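Local coordinates for protein dehydrogenase (Chromobacterium violaceum, PDB 3Q2I) that probably uses NAD to oxidise the UDP-linked sugar UDP-GlcNAcA, a step in making 2,3-diacetamido-2,3-dideoxy-D-mannuronic acid, at residues 42-47 with 54-59; 68-73 with 77-82. All coordinates share one frame; numbering follows the deposited sequence.

Contact 1. Residues 42-47 with 54-59; sequences IDVCDI and AAVERT. With NAI (1,4-dihydronicotinamide adenine dinucleotide), chain B.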
ATOM      1  N   ILE A  42     -27.483 -22.339 -42.154  1.00 30.36           N
ATOM      2  CA  ILE A  42     -28.692 -23.142 -42.103  1.00 31.52           C
ATOM      3  C   ILE A  42     -29.669 -22.766 -40.998  1.00 32.16           C
ATOM      4  O   ILE A  42     -30.818 -23.208 -41.007  1.00 32.00           O
ATOM      5  CB  ILE A  42     -28.366 -24.660 -42.028  1.00 30.44           C
ATOM      6  CG1 ILE A  42     -27.363 -24.920 -40.892  1.00 33.25           C
ATOM      7  CG2 ILE A  42     -27.668 -25.112 -43.310  1.00 35.09           C
ATOM      8  CD1 ILE A  42     -27.389 -26.345 -40.341  1.00 29.75           C
ATOM      9  N   ASP A  43     -29.233 -21.961 -40.014  1.00 29.75           N
ATOM     10  CA  ASP A  43     -30.109 -21.644 -38.907  1.00 26.30           C
ATOM     11  C   ASP A  43     -29.695 -20.276 -38.341  1.00 26.43           C
ATOM     12  O   ASP A  43     -28.496 -19.995 -38.295  1.00 26.85           O
ATOM     13  CB  ASP A  43     -29.936 -22.687 -37.805  1.00 25.84           C
ATOM     14  CG  ASP A  43     -30.488 -24.034 -38.202  1.00 30.74           C
ATOM     15  OD1 ASP A  43     -31.728 -24.201 -38.082  1.00 30.92           O
ATOM     16  OD2 ASP A  43     -29.685 -24.887 -38.632  1.00 30.99           O
ATOM     17  N   VAL A  44     -30.676 -19.441 -38.021  1.00 24.05           N
ATOM     18  CA  VAL A  44     -30.410 -18.110 -37.454  1.00 24.49           C
ATOM     19  C   VAL A  44     -31.305 -17.930 -36.246  1.00 24.63           C
ATOM     20  O   VAL A  44     -32.382 -18.537 -36.115  1.00 27.09           O
ATOM     21  CB  VAL A  44     -30.563 -16.936 -38.445  1.00 21.88           C
ATOM     22  CG1 VAL A  44     -29.485 -16.947 -39.484  1.00 23.75           C
ATOM     23  CG2 VAL A  44     -31.992 -16.897 -39.072  1.00 23.96           C
ATOM     24  N   CYS A  45     -30.841 -17.106 -35.290  1.00 25.11           N
ATOM     25  CA  CYS A  45     -31.557 -16.954 -34.040  1.00 26.71           C
ATOM     26  C   CYS A  45     -31.504 -15.483 -33.611  1.00 26.42           C
ATOM     27  O   CYS A  45     -30.440 -14.856 -33.681  1.00 25.74           O
ATOM     28  CB  CYS A  45     -30.895 -17.793 -32.940  1.00 26.27           C
ATOM     29  SG  CYS A  45     -31.598 -17.499 -31.313  1.00 30.13           S
ATOM     30  N   ASP A  46     -32.657 -14.954 -33.207  1.00 26.19           N
ATOM     31  CA  ASP A  46     -32.752 -13.628 -32.586  1.00 25.20           C
ATOM     32  C   ASP A  46     -33.966 -13.521 -31.680  1.00 29.03           C
ATOM     33  O   ASP A  46     -35.044 -14.078 -31.986  1.00 30.33           O
ATOM     34  CB  ASP A  46     -32.666 -12.492 -33.619  1.00 25.84           C
ATOM     35  CG  ASP A  46     -32.208 -11.172 -33.001  1.00 24.69           C
ATOM     36  OD1 ASP A  46     -32.852 -10.745 -32.017  1.00 28.09           O
ATOM     37  OD2 ASP A  46     -31.214 -10.595 -33.480  1.00 26.40           O
ATOM     38  N   ILE A  47     -33.818 -12.881 -30.517  1.00 27.17           N
ATOM     39  CA  ILE A  47     -34.969 -12.761 -29.622  1.00 27.59           C
ATOM     40  C   ILE A  47     -35.938 -11.663 -30.095  1.00 26.51           C
ATOM     41  O   ILE A  47     -37.011 -11.486 -29.502  1.00 28.91           O
ATOM     42  CB  ILE A  47     -34.546 -12.496 -28.147  1.00 27.49           C
ATOM     43  CG1 ILE A  47     -33.727 -11.202 -28.055  1.00 29.32           C
ATOM     44  CG2 ILE A  47     -33.858 -13.713 -27.558  1.00 28.27           C
ATOM     45  CD1 ILE A  47     -33.501 -10.740 -26.602  1.00 34.45           C
ATOM     46  N   ALA A  54     -35.985 -10.455 -40.868  1.00 26.71           N
ATOM     47  CA  ALA A  54     -35.152  -9.934 -41.925  1.00 29.36           C
ATOM     48  C   ALA A  54     -34.047 -10.906 -42.285  1.00 29.73           C
ATOM     49  O   ALA A  54     -33.709 -11.048 -43.459  1.00 29.62           O
ATOM     50  CB  ALA A  54     -34.590  -8.533 -41.562  1.00 28.35           C
ATOM     51  N   ALA A  55     -33.430 -11.525 -41.272  1.00 29.83           N
ATOM     52  CA  ALA A  55     -32.323 -12.450 -41.519  1.00 28.41           C
ATOM     53  C   ALA A  55     -32.804 -13.707 -42.264  1.00 26.10           C
ATOM     54  O   ALA A  55     -32.139 -14.176 -43.209  1.00 26.65           O
ATOM     55  CB  ALA A  55     -31.640 -12.852 -40.187  1.00 26.71           C
ATOM     56  N   VAL A  56     -33.920 -14.258 -41.810  1.00 25.86           N
ATOM     57  CA  VAL A  56     -34.442 -15.478 -42.452  1.00 29.28           C
ATOM     58  C   VAL A  56     -34.800 -15.223 -43.928  1.00 31.22           C
ATOM     59  O   VAL A  56     -34.513 -16.025 -44.822  1.00 30.06           O
ATOM     60  CB  VAL A  56     -35.672 -16.013 -41.706  1.00 28.06           C
ATOM     61  CG1 VAL A  56     -36.546 -16.919 -42.618  1.00 30.68           C
ATOM     62  CG2 VAL A  56     -35.305 -16.660 -40.373  1.00 28.55           C
ATOM     63  N   GLU A  57     -35.394 -14.067 -44.197  1.00 32.45           N
ATOM     64  CA  GLU A  57     -35.755 -13.729 -45.558  1.00 33.56           C
ATOM     65  C   GLU A  57     -34.534 -13.448 -46.428  1.00 36.67           C
ATOM     66  O   GLU A  57     -34.454 -13.919 -47.562  1.00 37.29           O
ATOM     67  CB  GLU A  57     -36.840 -12.647 -45.536  1.00 35.00           C
ATOM     68  CG  GLU A  57     -38.004 -13.121 -44.650  1.00 38.98           C
ATOM     69  CD  GLU A  57     -39.117 -12.099 -44.442  1.00 55.38           C
ATOM     70  OE1 GLU A  57     -38.803 -10.887 -44.321  1.00 50.72           O
ATOM     71  OE2 GLU A  57     -40.305 -12.527 -44.363  1.00 55.05           O
ATOM     72  N   ARG A  58     -33.503 -12.815 -45.867  1.00 32.91           N
ATOM     73  CA  ARG A  58     -32.283 -12.600 -46.625  1.00 34.60           C
ATOM     74  C   ARG A  58     -31.501 -13.892 -46.924  1.00 35.69           C
ATOM     75  O   ARG A  58     -30.896 -14.017 -47.990  1.00 36.66           O
ATOM     76  CB  ARG A  58     -31.343 -11.610 -45.924  1.00 34.08           C
ATOM     77  CG  ARG A  58     -30.172 -11.186 -46.800  1.00 36.10           C
ATOM     78  CD  ARG A  58     -28.977 -10.724 -45.978  1.00 36.83           C
ATOM     79  NE  ARG A  58     -27.681 -10.943 -46.621  1.00 45.95           N
ATOM     80  CZ  ARG A  58     -26.688 -10.055 -46.585  1.00 41.66           C
ATOM     81  NH1 ARG A  58     -25.526 -10.304 -47.173  1.00 47.76           N
ATOM     82  NH2 ARG A  58     -26.880  -8.886 -45.992  1.00 36.48           N
ATOM     83  N   THR A  59     -31.421 -14.802 -45.957  1.00 35.53           N
ATOM     84  CA  THR A  59     -30.392 -15.854 -46.007  1.00 32.58           C
ATOM     85  C   THR A  59     -31.010 -17.202 -46.360  1.00 34.23           C
ATOM     86  O   THR A  59     -30.291 -18.104 -46.783  1.00 34.73           O
ATOM     87  CB  THR A  59     -29.751 -16.033 -44.606  1.00 29.13           C
ATOM     88  OG1 THR A  59     -30.752 -16.450 -43.682  1.00 27.91           O
ATOM     89  CG2 THR A  59     -29.099 -14.735 -44.152  1.00 32.41           C
TER
HETATM   90  PA  NAI B 500     -26.590  -5.206 -32.425  1.00 22.96           P
HETATM   91  O1A NAI B 500     -27.237  -4.585 -31.256  1.00 20.45           O
HETATM   92  O2A NAI B 500     -26.771  -4.544 -33.863  1.00 24.17           O
HETATM   93  O5B NAI B 500     -26.974  -6.727 -32.615  1.00 22.42           O
HETATM   94  C5B NAI B 500     -27.746  -7.173 -31.536  1.00 28.58           C
HETATM   95  C4B NAI B 500     -28.410  -8.482 -31.939  1.00 26.75           C
HETATM   96  O4B NAI B 500     -28.385  -9.503 -30.927  1.00 20.89           O
HETATM   97  C3B NAI B 500     -29.821  -7.891 -31.959  1.00 27.03           C
HETATM   98  O3B NAI B 500     -30.483  -8.201 -33.194  1.00 26.72           O
HETATM   99  C2B NAI B 500     -30.476  -8.388 -30.660  1.00 23.48           C
HETATM  100  O2B NAI B 500     -31.891  -8.520 -30.724  1.00 25.97           O
HETATM  101  C1B NAI B 500     -29.771  -9.763 -30.580  1.00 20.12           C
HETATM  102  N9A NAI B 500     -29.878 -10.398 -29.287  1.00 23.37           N
HETATM  103  C8A NAI B 500     -29.694  -9.804 -28.061  1.00 25.99           C
HETATM  104  N7A NAI B 500     -29.803 -10.718 -27.138  1.00 20.38           N
HETATM  105  C5A NAI B 500     -29.960 -11.961 -27.706  1.00 23.24           C
HETATM  106  C6A NAI B 500     -30.144 -13.275 -27.227  1.00 22.51           C
HETATM  107  N6A NAI B 500     -30.133 -13.575 -25.881  1.00 25.52           N
HETATM  108  N1A NAI B 500     -30.326 -14.263 -28.119  1.00 27.77           N
HETATM  109  C2A NAI B 500     -30.352 -13.989 -29.407  1.00 19.77           C
HETATM  110  N3A NAI B 500     -30.192 -12.777 -29.935  1.00 22.06           N
HETATM  111  C4A NAI B 500     -30.021 -11.740 -29.088  1.00 20.87           C
HETATM  112  O3  NAI B 500     -25.025  -5.262 -32.138  1.00 20.00           O
HETATM  113  PN  NAI B 500     -23.857  -5.444 -33.136  1.00 20.97           P
HETATM  114  O1N NAI B 500     -23.225  -4.124 -33.478  1.00 22.08           O
HETATM  115  O2N NAI B 500     -24.162  -6.369 -34.339  1.00 27.20           O
HETATM  116  O5D NAI B 500     -22.609  -6.017 -32.262  1.00 20.79           O
HETATM  117  C5D NAI B 500     -22.751  -7.412 -32.130  1.00 18.69           C
HETATM  118  C4D NAI B 500     -21.466  -8.051 -31.610  1.00 20.26           C
HETATM  119  O4D NAI B 500     -20.514  -7.879 -32.674  1.00 21.32           O
HETATM  120  C3D NAI B 500     -20.807  -7.307 -30.414  1.00 18.78           C
HETATM  121  O3D NAI B 500     -20.124  -8.305 -29.653  1.00 19.84           O
HETATM  122  C2D NAI B 500     -19.759  -6.407 -31.078  1.00 20.58           C
HETATM  123  O2D NAI B 500     -18.624  -6.189 -30.244  1.00 20.69           O
HETATM  124  C1D NAI B 500     -19.306  -7.230 -32.319  1.00 19.52           C
HETATM  125  N1N NAI B 500     -18.798  -6.407 -33.393  1.00 19.05           N
HETATM  126  C2N NAI B 500     -17.640  -6.707 -33.943  1.00 21.58           C
HETATM  127  C3N NAI B 500     -17.054  -5.911 -34.935  1.00 19.23           C
HETATM  128  C7N NAI B 500     -15.768  -6.280 -35.567  1.00 18.50           C
HETATM  129  O7N NAI B 500     -14.989  -5.503 -36.087  1.00 22.38           O
HETATM  130  N7N NAI B 500     -15.374  -7.588 -35.590  1.00 17.49           N
HETATM  131  C4N NAI B 500     -17.712  -4.707 -35.258  1.00 20.78           C
HETATM  132  C5N NAI B 500     -18.973  -4.492 -34.731  1.00 21.55           C
HETATM  133  C6N NAI B 500     -19.502  -5.341 -33.792  1.00 19.54           C
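With chi1 at -69°, Val44 sets its CG2 branch between its backbone N and carbonyl carbon, while Val56 (chi1 158°) holds its own CG2 beside the backbone N, and the two methyls meet at 3.6 Å. The side chains cross obliquely, and CG2 is the branch that touches on each. Val44 CG2 also faces Ala55 CB at 4.2 Å. Strand 42-45 and helix 54-59 run nearly antiparallel, their axes at 159° and 8.8 Å apart, and Val44 is the one residue of 42-47 that touches 54-59.

At the helix end, Thr59 turns back on the preceding turn. Its OG1 donates to Ala55 O at 2.7 Å from above the carbonyl plane, and its backbone N reaches the same oxygen from the opposite face. The hydroxyl also takes a bond from the amide of Ala61, just past the helix.

Beyond the strand, the Asp46 carboxylate grips the adenosine ribose with both oxygens: O2B of NAI donates to OD1 at 2.7 Å and O3B to OD2 at 2.5 Å. The amides of Asp48 and Cys21 bind OD1 and OD2 respectively and help fix the group. Ile47 lies over the adenine, its CG2 3.6 Å from N1A. An acidic residue just past the end of the second strand, grasping the ribose diol, is the classic signature of an NAD-binding Rossmann fold.

Contact 2. Residues 68-73 with 77-82; sequences TDMLAQ and DIVILT. With NAI (1,4-dihydronicotinamide adenine dinucleotide), chain B.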
ATOM      1  N   THR A  68     -31.241 -21.747 -27.080  1.00 26.16           N
ATOM      2  CA  THR A  68     -31.383 -23.085 -26.534  1.00 28.97           C
ATOM      3  C   THR A  68     -32.181 -23.992 -27.477  1.00 30.88           C
ATOM      4  O   THR A  68     -31.790 -25.136 -27.696  1.00 31.26           O
ATOM      5  CB  THR A  68     -32.029 -23.090 -25.147  1.00 30.64           C
ATOM      6  OG1 THR A  68     -31.219 -22.337 -24.215  1.00 30.17           O
ATOM      7  CG2 THR A  68     -32.098 -24.510 -24.631  1.00 30.12           C
ATOM      8  N   ASP A  69     -33.242 -23.446 -28.063  1.00 32.70           N
ATOM      9  CA  ASP A  69     -33.966 -24.151 -29.133  1.00 34.48           C
ATOM     10  C   ASP A  69     -33.133 -24.395 -30.380  1.00 34.42           C
ATOM     11  O   ASP A  69     -33.155 -25.506 -30.915  1.00 38.37           O
ATOM     12  CB  ASP A  69     -35.175 -23.334 -29.565  1.00 33.50           C
ATOM     13  CG  ASP A  69     -36.232 -23.282 -28.509  1.00 42.65           C
ATOM     14  OD1 ASP A  69     -36.138 -24.096 -27.567  1.00 50.02           O
ATOM     15  OD2 ASP A  69     -37.134 -22.427 -28.622  1.00 55.60           O
ATOM     16  N   MET A  70     -32.484 -23.363 -30.914  1.00 31.47           N
ATOM     17  CA  MET A  70     -31.664 -23.556 -32.101  1.00 29.83           C
ATOM     18  C   MET A  70     -30.651 -24.678 -31.865  1.00 32.51           C
ATOM     19  O   MET A  70     -30.407 -25.486 -32.780  1.00 31.97           O
ATOM     20  CB  MET A  70     -31.018 -22.251 -32.593  1.00 28.55           C
ATOM     21  CG  MET A  70     -30.040 -22.398 -33.744  1.00 25.77           C
ATOM     22  SD  MET A  70     -29.476 -20.895 -34.551  1.00 29.30           S
ATOM     23  CE  MET A  70     -28.292 -20.369 -33.285  1.00 26.83           C
ATOM     24  N   LEU A  71     -30.089 -24.767 -30.653  1.00 30.18           N
ATOM     25  CA  LEU A  71     -29.036 -25.748 -30.383  1.00 32.64           C
ATOM     26  C   LEU A  71     -29.594 -27.156 -30.344  1.00 34.74           C
ATOM     27  O   LEU A  71     -28.906 -28.107 -30.728  1.00 35.47           O
ATOM     28  CB  LEU A  71     -28.340 -25.464 -29.048  1.00 31.02           C
ATOM     29  CG  LEU A  71     -27.449 -24.222 -29.084  1.00 29.33           C
ATOM     30  CD1 LEU A  71     -26.761 -24.072 -27.726  1.00 26.05           C
ATOM     31  CD2 LEU A  71     -26.413 -24.200 -30.220  1.00 22.58           C
ATOM     32  N   ALA A  72     -30.826 -27.273 -29.866  1.00 34.92           N
ATOM     33  CA  ALA A  72     -31.554 -28.547 -29.911  1.00 38.00           C
ATOM     34  C   ALA A  72     -31.866 -29.038 -31.343  1.00 39.04           C
ATOM     35  O   ALA A  72     -32.144 -30.220 -31.558  1.00 41.06           O
ATOM     36  CB  ALA A  72     -32.842 -28.435 -29.091  1.00 36.04           C
ATOM     37  N   GLN A  73     -31.831 -28.150 -32.328  1.00 37.30           N
ATOM     38  CA  GLN A  73     -32.277 -28.508 -33.665  1.00 38.35           C
ATOM     39  C   GLN A  73     -31.179 -28.560 -34.721  1.00 39.36           C
ATOM     40  O   GLN A  73     -31.179 -29.430 -35.599  1.00 38.57           O
ATOM     41  CB  GLN A  73     -33.421 -27.597 -34.101  1.00 39.47           C
ATOM     42  CG  GLN A  73     -34.632 -27.649 -33.183  1.00 42.97           C
ATOM     43  CD  GLN A  73     -35.623 -26.570 -33.543  1.00 52.74           C
ATOM     44  OE1 GLN A  73     -35.776 -26.246 -34.724  1.00 57.47           O
ATOM     45  NE2 GLN A  73     -36.291 -25.997 -32.539  1.00 53.83           N
ATOM     46  N   ASP A  77     -22.001 -27.150 -37.951  1.00 25.72           N
ATOM     47  CA  ASP A  77     -20.657 -27.474 -37.463  1.00 24.38           C
ATOM     48  C   ASP A  77     -20.213 -26.377 -36.464  1.00 24.83           C
ATOM     49  O   ASP A  77     -19.597 -26.682 -35.447  1.00 23.92           O
ATOM     50  CB  ASP A  77     -19.687 -27.501 -38.640  1.00 24.82           C
ATOM     51  CG  ASP A  77     -19.992 -28.637 -39.616  1.00 25.03           C
ATOM     52  OD1 ASP A  77     -20.054 -29.775 -39.135  1.00 28.64           O
ATOM     53  OD2 ASP A  77     -20.240 -28.361 -40.798  1.00 26.63           O
ATOM     54  N   ILE A  78     -20.481 -25.133 -36.828  1.00 25.50           N
ATOM     55  CA  ILE A  78     -20.061 -23.943 -36.060  1.00 23.50           C
ATOM     56  C   ILE A  78     -21.253 -23.036 -35.749  1.00 25.17           C
ATOM     57  O   ILE A  78     -22.126 -22.825 -36.595  1.00 24.76           O
ATOM     58  CB  ILE A  78     -19.088 -23.142 -36.900  1.00 24.94           C
ATOM     59  CG1 ILE A  78     -17.849 -24.010 -37.074  1.00 26.24           C
ATOM     60  CG2 ILE A  78     -18.846 -21.707 -36.260  1.00 21.25           C
ATOM     61  CD1 ILE A  78     -16.837 -23.493 -38.055  1.00 25.28           C
ATOM     62  N   VAL A  79     -21.298 -22.487 -34.536  1.00 24.01           N
ATOM     63  CA  VAL A  79     -22.355 -21.570 -34.106  1.00 21.89           C
ATOM     64  C   VAL A  79     -21.667 -20.221 -33.956  1.00 23.28           C
ATOM     65  O   VAL A  79     -20.624 -20.134 -33.292  1.00 20.74           O
ATOM     66  CB  VAL A  79     -23.021 -21.949 -32.764  1.00 21.04           C
ATOM     67  CG1 VAL A  79     -24.075 -20.897 -32.352  1.00 20.67           C
ATOM     68  CG2 VAL A  79     -23.762 -23.294 -32.889  1.00 24.46           C
ATOM     69  N   ILE A  80     -22.189 -19.205 -34.627  1.00 20.40           N
ATOM     70  CA  ILE A  80     -21.534 -17.898 -34.722  1.00 20.97           C
ATOM     71  C   ILE A  80     -22.255 -16.998 -33.716  1.00 22.39           C
ATOM     72  O   ILE A  80     -23.499 -16.970 -33.662  1.00 19.52           O
ATOM     73  CB  ILE A  80     -21.762 -17.282 -36.104  1.00 20.80           C
ATOM     74  CG1 ILE A  80     -21.162 -18.184 -37.205  1.00 19.81           C
ATOM     75  CG2 ILE A  80     -21.179 -15.903 -36.167  1.00 22.86           C
ATOM     76  CD1 ILE A  80     -21.936 -18.083 -38.542  1.00 18.79           C
ATOM     77  N   LEU A  81     -21.489 -16.293 -32.868  1.00 18.27           N
ATOM     78  CA  LEU A  81     -22.105 -15.435 -31.845  1.00 20.74           C
ATOM     79  C   LEU A  81     -21.938 -13.956 -32.223  1.00 18.28           C
ATOM     80  O   LEU A  81     -20.824 -13.411 -32.183  1.00 20.22           O
ATOM     81  CB  LEU A  81     -21.385 -15.662 -30.490  1.00 19.74           C
ATOM     82  CG  LEU A  81     -21.355 -17.119 -30.063  1.00 21.46           C
ATOM     83  CD1 LEU A  81     -20.727 -17.206 -28.628  1.00 21.86           C
ATOM     84  CD2 LEU A  81     -22.734 -17.705 -30.062  1.00 23.34           C
ATOM     85  N   THR A  82     -23.027 -13.320 -32.658  1.00 18.97           N
ATOM     86  CA  THR A  82     -23.016 -11.923 -33.064  1.00 19.56           C
ATOM     87  C   THR A  82     -24.043 -11.146 -32.196  1.00 21.25           C
ATOM     88  O   THR A  82     -24.669 -10.163 -32.625  1.00 22.14           O
ATOM     89  CB  THR A  82     -23.297 -11.762 -34.590  1.00 23.55           C
ATOM     90  OG1 THR A  82     -24.424 -12.578 -34.915  1.00 22.80           O
ATOM     91  CG2 THR A  82     -22.113 -12.124 -35.456  1.00 19.78           C
TER
HETATM   92  PA  NAI B 500     -26.590  -5.206 -32.425  1.00 22.96           P
HETATM   93  O1A NAI B 500     -27.237  -4.585 -31.256  1.00 20.45           O
HETATM   94  O2A NAI B 500     -26.771  -4.544 -33.863  1.00 24.17           O
HETATM   95  O5B NAI B 500     -26.974  -6.727 -32.615  1.00 22.42           O
HETATM   96  C5B NAI B 500     -27.746  -7.173 -31.536  1.00 28.58           C
HETATM   97  C4B NAI B 500     -28.410  -8.482 -31.939  1.00 26.75           C
HETATM   98  O4B NAI B 500     -28.385  -9.503 -30.927  1.00 20.89           O
HETATM   99  C3B NAI B 500     -29.821  -7.891 -31.959  1.00 27.03           C
HETATM  100  O3B NAI B 500     -30.483  -8.201 -33.194  1.00 26.72           O
HETATM  101  C2B NAI B 500     -30.476  -8.388 -30.660  1.00 23.48           C
HETATM  102  O2B NAI B 500     -31.891  -8.520 -30.724  1.00 25.97           O
HETATM  103  C1B NAI B 500     -29.771  -9.763 -30.580  1.00 20.12           C
HETATM  104  N9A NAI B 500     -29.878 -10.398 -29.287  1.00 23.37           N
HETATM  105  C8A NAI B 500     -29.694  -9.804 -28.061  1.00 25.99           C
HETATM  106  N7A NAI B 500     -29.803 -10.718 -27.138  1.00 20.38           N
HETATM  107  C5A NAI B 500     -29.960 -11.961 -27.706  1.00 23.24           C
HETATM  108  C6A NAI B 500     -30.144 -13.275 -27.227  1.00 22.51           C
HETATM  109  N6A NAI B 500     -30.133 -13.575 -25.881  1.00 25.52           N
HETATM  110  N1A NAI B 500     -30.326 -14.263 -28.119  1.00 27.77           N
HETATM  111  C2A NAI B 500     -30.352 -13.989 -29.407  1.00 19.77           C
HETATM  112  N3A NAI B 500     -30.192 -12.777 -29.935  1.00 22.06           N
HETATM  113  C4A NAI B 500     -30.021 -11.740 -29.088  1.00 20.87           C
HETATM  114  O3  NAI B 500     -25.025  -5.262 -32.138  1.00 20.00           O
HETATM  115  PN  NAI B 500     -23.857  -5.444 -33.136  1.00 20.97           P
HETATM  116  O1N NAI B 500     -23.225  -4.124 -33.478  1.00 22.08           O
HETATM  117  O2N NAI B 500     -24.162  -6.369 -34.339  1.00 27.20           O
HETATM  118  O5D NAI B 500     -22.609  -6.017 -32.262  1.00 20.79           O
HETATM  119  C5D NAI B 500     -22.751  -7.412 -32.130  1.00 18.69           C
HETATM  120  C4D NAI B 500     -21.466  -8.051 -31.610  1.00 20.26           C
HETATM  121  O4D NAI B 500     -20.514  -7.879 -32.674  1.00 21.32           O
HETATM  122  C3D NAI B 500     -20.807  -7.307 -30.414  1.00 18.78           C
HETATM  123  O3D NAI B 500     -20.124  -8.305 -29.653  1.00 19.84           O
HETATM  124  C2D NAI B 500     -19.759  -6.407 -31.078  1.00 20.58           C
HETATM  125  O2D NAI B 500     -18.624  -6.189 -30.244  1.00 20.69           O
HETATM  126  C1D NAI B 500     -19.306  -7.230 -32.319  1.00 19.52           C
HETATM  127  N1N NAI B 500     -18.798  -6.407 -33.393  1.00 19.05           N
HETATM  128  C2N NAI B 500     -17.640  -6.707 -33.943  1.00 21.58           C
HETATM  129  C3N NAI B 500     -17.054  -5.911 -34.935  1.00 19.23           C
HETATM  130  C7N NAI B 500     -15.768  -6.280 -35.567  1.00 18.50           C
HETATM  131  O7N NAI B 500     -14.989  -5.503 -36.087  1.00 22.38           O
HETATM  132  N7N NAI B 500     -15.374  -7.588 -35.590  1.00 17.49           N
HETATM  133  C4N NAI B 500     -17.712  -4.707 -35.258  1.00 20.78           C
HETATM  134  C5N NAI B 500     -18.973  -4.492 -34.731  1.00 21.55           C
HETATM  135  C6N NAI B 500     -19.502  -5.341 -33.792  1.00 19.54           C
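Helix 68-73 approaches segment 77-82 (strand 78-81) most closely at Leu71 and Val79, whose CA atoms are 8.7 Å apart, a spacing wide enough that side chains alone bridge it and no hydrogen bond crosses. Val79 supplies the strand's whole share of the contact, pointing at the helix and offering one methyl to each of two partners.

The nearer partner is Leu71. It leaves its backbone at an angle to the strand, but a chi1 of -71° followed by an extended chi2 carries the branch end inward. There CD2 meets Val79 CG2 at 3.9 Å. The two side chains cross at about a right angle, a methyl against a methyl.

Met70 makes the lighter touch, in which only the far end of its long side chain takes part: the terminal CE comes to 4.4 Å from Val79 CG1. With chi1 at 177°, Val79 holds CG1 opposite its backbone N and CG2 beside it, which turns CG1 toward Met70 and CG2 toward Leu71. All three side chains are buried, and the contact is small and wholly apolar.

At the far end of the strand Thr82 reaches the dinucleotide, its carbonyl O lying 3.4 Å from NAI C5D. Its OG1 is hydrogen-bonded to Val19 O and Gly20 O. Strand 78-81 lies between strands 14-19 and 101-104 in the parallel sheet. Leu71 and Val79 both pack on Cys95 of helix 88-97, while Ile78 and Ile80 turn to helix 304-315 on the other face.

How the contacts relate
Contacts 1 and 2 follow one another along the chain and share one parallel Rossmann sheet, their centres 12 Å apart. They work on opposite faces of it: helix 54-59 lies on the Val44 side, whereas Asp43 and Cys45 point the other way and meet helix 68-73. Met70 makes that junction, with CE 3.7 Å from Cys45 CB and SD 3.7 Å from Asp43 CB. Both strands also end at NAI, but at different parts of it. Residues 42-47 lead to the adenosine half, residues 77-82 to the ribose of the nicotinamide half, a worked case of strand ends in one sheet sharing out a dinucleotide.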